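Local coordinates for protein putative glycosyl hydrolase (Bacteroides thetaiotaomicron VPI-5482, PDB 3K11) that is probably a glycosyl hydrolase of family 88, although its substrate has not been established, at residues 338-342 / 343-347. Residues are numbered along the deposited sequence; the frame is centred on the assembly and turned at random.
Sequences HAINK and GWIDA
Lys342 CB lies over one face of Trp344, nearest the five-membered ring, 3.5 Å from its centroid, in a CH-pi contact. The lysine chain bends at chi2 and chi3, which brings CE back to 3.6 Å from Trp344 CZ2; a long aliphatic stem suits this place beside a broad ring. His338 turns an edge toward the face of the six-membered ring in an offset edge-to-face pair, planes at 85°, while its NE2 hydrogen-bonds Asp280 and its ND1 Glu409. Helix 326-342 ends in a Schellman motif: Trp344 N donates a hydrogen bond to Ala339 O (2.8 Å) and Gly343 N one to Ile340 O, from above that carbonyl plane. Gly343 has a positive phi of 83°, where a CB would jam against Lys342 O. Ile345 N adds a weak hydrogen bond to Ala339 O. A water donates to both Ile340 O and Ile345 O, bridging helix and loop. Apolar contacts join the helix end to the loop: Ile345 CG1 comes within 3.6 Å of the small Ala339 CB, both residues also packing on Phe296 of helix 289-304, and Ile340 CG2 meets Ala347 CB at 3.6 Å. Asp346, the N-cap of helix 347-362, accepts a hydrogen bond from Ala349 N through OD2, which also hydrogen-bonds Ser256 of the second subunit.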
loop_
_atom_site.group_PDB
_atom_site.type_symbol
_atom_site.label_atom_id
_atom_site.label_comp_id
_atom_site.label_asym_id
_atom_site.label_seq_id
_atom_site.Cartn_x
_atom_site.Cartn_y
_atom_site.Cartn_z
ATOM N N HIS A 338 -4.948 -17.261 21.199
ATOM C CA HIS A 338 -4.064 -17.997 22.115
ATOM C C HIS A 338 -3.180 -17.041 22.940
ATOM O O HIS A 338 -3.057 -17.177 24.160
ATOM C CB HIS A 338 -3.177 -18.942 21.329
ATOM C CG HIS A 338 -2.401 -19.887 22.181
ATOM N ND1 HIS A 338 -3.026 -20.827 22.974
ATOM C CD2 HIS A 338 -1.064 -20.058 22.359
ATOM C CE1 HIS A 338 -2.103 -21.512 23.639
ATOM N NE2 HIS A 338 -0.906 -21.086 23.265
ATOM N N ALA A 339 -2.592 -16.072 22.235
ATOM C CA ALA A 339 -1.685 -15.098 22.847
ATOM C C ALA A 339 -2.451 -14.237 23.859
ATOM O O ALA A 339 -1.904 -13.877 24.889
ATOM C CB ALA A 339 -1.028 -14.203 21.782
ATOM N N ILE A 340 -3.713 -13.909 23.567
ATOM C CA ILE A 340 -4.524 -13.176 24.539
ATOM C C ILE A 340 -4.806 -14.061 25.744
ATOM O O ILE A 340 -4.618 -13.617 26.911
ATOM C CB ILE A 340 -5.884 -12.692 23.955
ATOM C CG1 ILE A 340 -5.663 -11.651 22.837
ATOM C CG2 ILE A 340 -6.745 -12.063 25.075
ATOM C CD1 ILE A 340 -6.898 -11.457 21.867
ATOM N N ASN A 341 -5.225 -15.295 25.469
ATOM C CA ASN A 341 -5.516 -16.256 26.539
ATOM C C ASN A 341 -4.302 -16.500 27.416
ATOM O O ASN A 341 -4.454 -16.681 28.636
ATOM C CB ASN A 341 -6.010 -17.579 25.964
ATOM C CG ASN A 341 -7.404 -17.480 25.351
ATOM O OD1 ASN A 341 -8.211 -16.632 25.758
ATOM N ND2 ASN A 341 -7.716 -18.405 24.450
ATOM N N LYS A 342 -3.111 -16.529 26.813
ATOM C CA LYS A 342 -1.858 -16.763 27.559
ATOM C C LYS A 342 -1.307 -15.557 28.265
ATOM O O LYS A 342 -0.382 -15.689 29.034
ATOM C CB LYS A 342 -0.764 -17.338 26.634
ATOM C CG LYS A 342 -1.092 -18.683 26.083
ATOM C CD LYS A 342 -0.909 -19.841 27.103
ATOM C CE LYS A 342 0.507 -20.273 27.240
ATOM N NZ LYS A 342 0.570 -21.584 27.951
ATOM N N GLY A 343 -1.857 -14.384 28.023
ATOM C CA GLY A 343 -1.371 -13.151 28.616
ATOM C C GLY A 343 -0.195 -12.549 27.879
ATOM O O GLY A 343 0.472 -11.695 28.438
ATOM N N TRP A 344 0.084 -12.989 26.647
ATOM C CA TRP A 344 1.225 -12.480 25.874
ATOM C C TRP A 344 0.955 -11.167 25.151
ATOM O O TRP A 344 1.865 -10.356 24.976
ATOM C CB TRP A 344 1.672 -13.496 24.839
ATOM C CG TRP A 344 2.025 -14.818 25.390
ATOM C CD1 TRP A 344 2.423 -15.129 26.633
ATOM C CD2 TRP A 344 2.077 -16.035 24.636
ATOM N NE1 TRP A 344 2.690 -16.478 26.722
ATOM C CE2 TRP A 344 2.469 -17.049 25.501
ATOM C CE3 TRP A 344 1.798 -16.352 23.312
ATOM C CZ2 TRP A 344 2.615 -18.352 25.080
ATOM C CZ3 TRP A 344 1.923 -17.657 22.885
ATOM C CH2 TRP A 344 2.304 -18.647 23.774
ATOM N N ILE A 345 -0.290 -10.948 24.741
ATOM C CA ILE A 345 -0.700 -9.712 24.072
ATOM C C ILE A 345 -2.007 -9.213 24.650
ATOM O O ILE A 345 -2.725 -9.897 25.367
ATOM C CB ILE A 345 -0.752 -9.897 22.496
ATOM C CG1 ILE A 345 -1.982 -10.726 22.058
ATOM C CG2 ILE A 345 0.591 -10.429 21.938
ATOM C CD1 ILE A 345 -2.106 -10.985 20.523
ATOM N N ASP A 346 -2.276 -7.948 24.379
ATOM C CA ASP A 346 -3.364 -7.226 24.978
ATOM C C ASP A 346 -4.733 -7.557 24.424
ATOM O O ASP A 346 -4.963 -7.568 23.207
ATOM C CB ASP A 346 -3.082 -5.740 24.769
ATOM C CG ASP A 346 -3.966 -4.861 25.577
ATOM O OD1 ASP A 346 -3.744 -4.720 26.825
ATOM O OD2 ASP A 346 -4.877 -4.294 24.943
ATOM N N ALA A 347 -5.677 -7.808 25.326
ATOM C CA ALA A 347 -7.033 -8.195 24.919
ATOM C C ALA A 347 -7.803 -7.049 24.268
ATOM O O ALA A 347 -8.570 -7.283 23.337
ATOM C CB ALA A 347 -7.805 -8.768 26.114
HETATM O O HOH W 1 -3.833 -10.979 27.561
#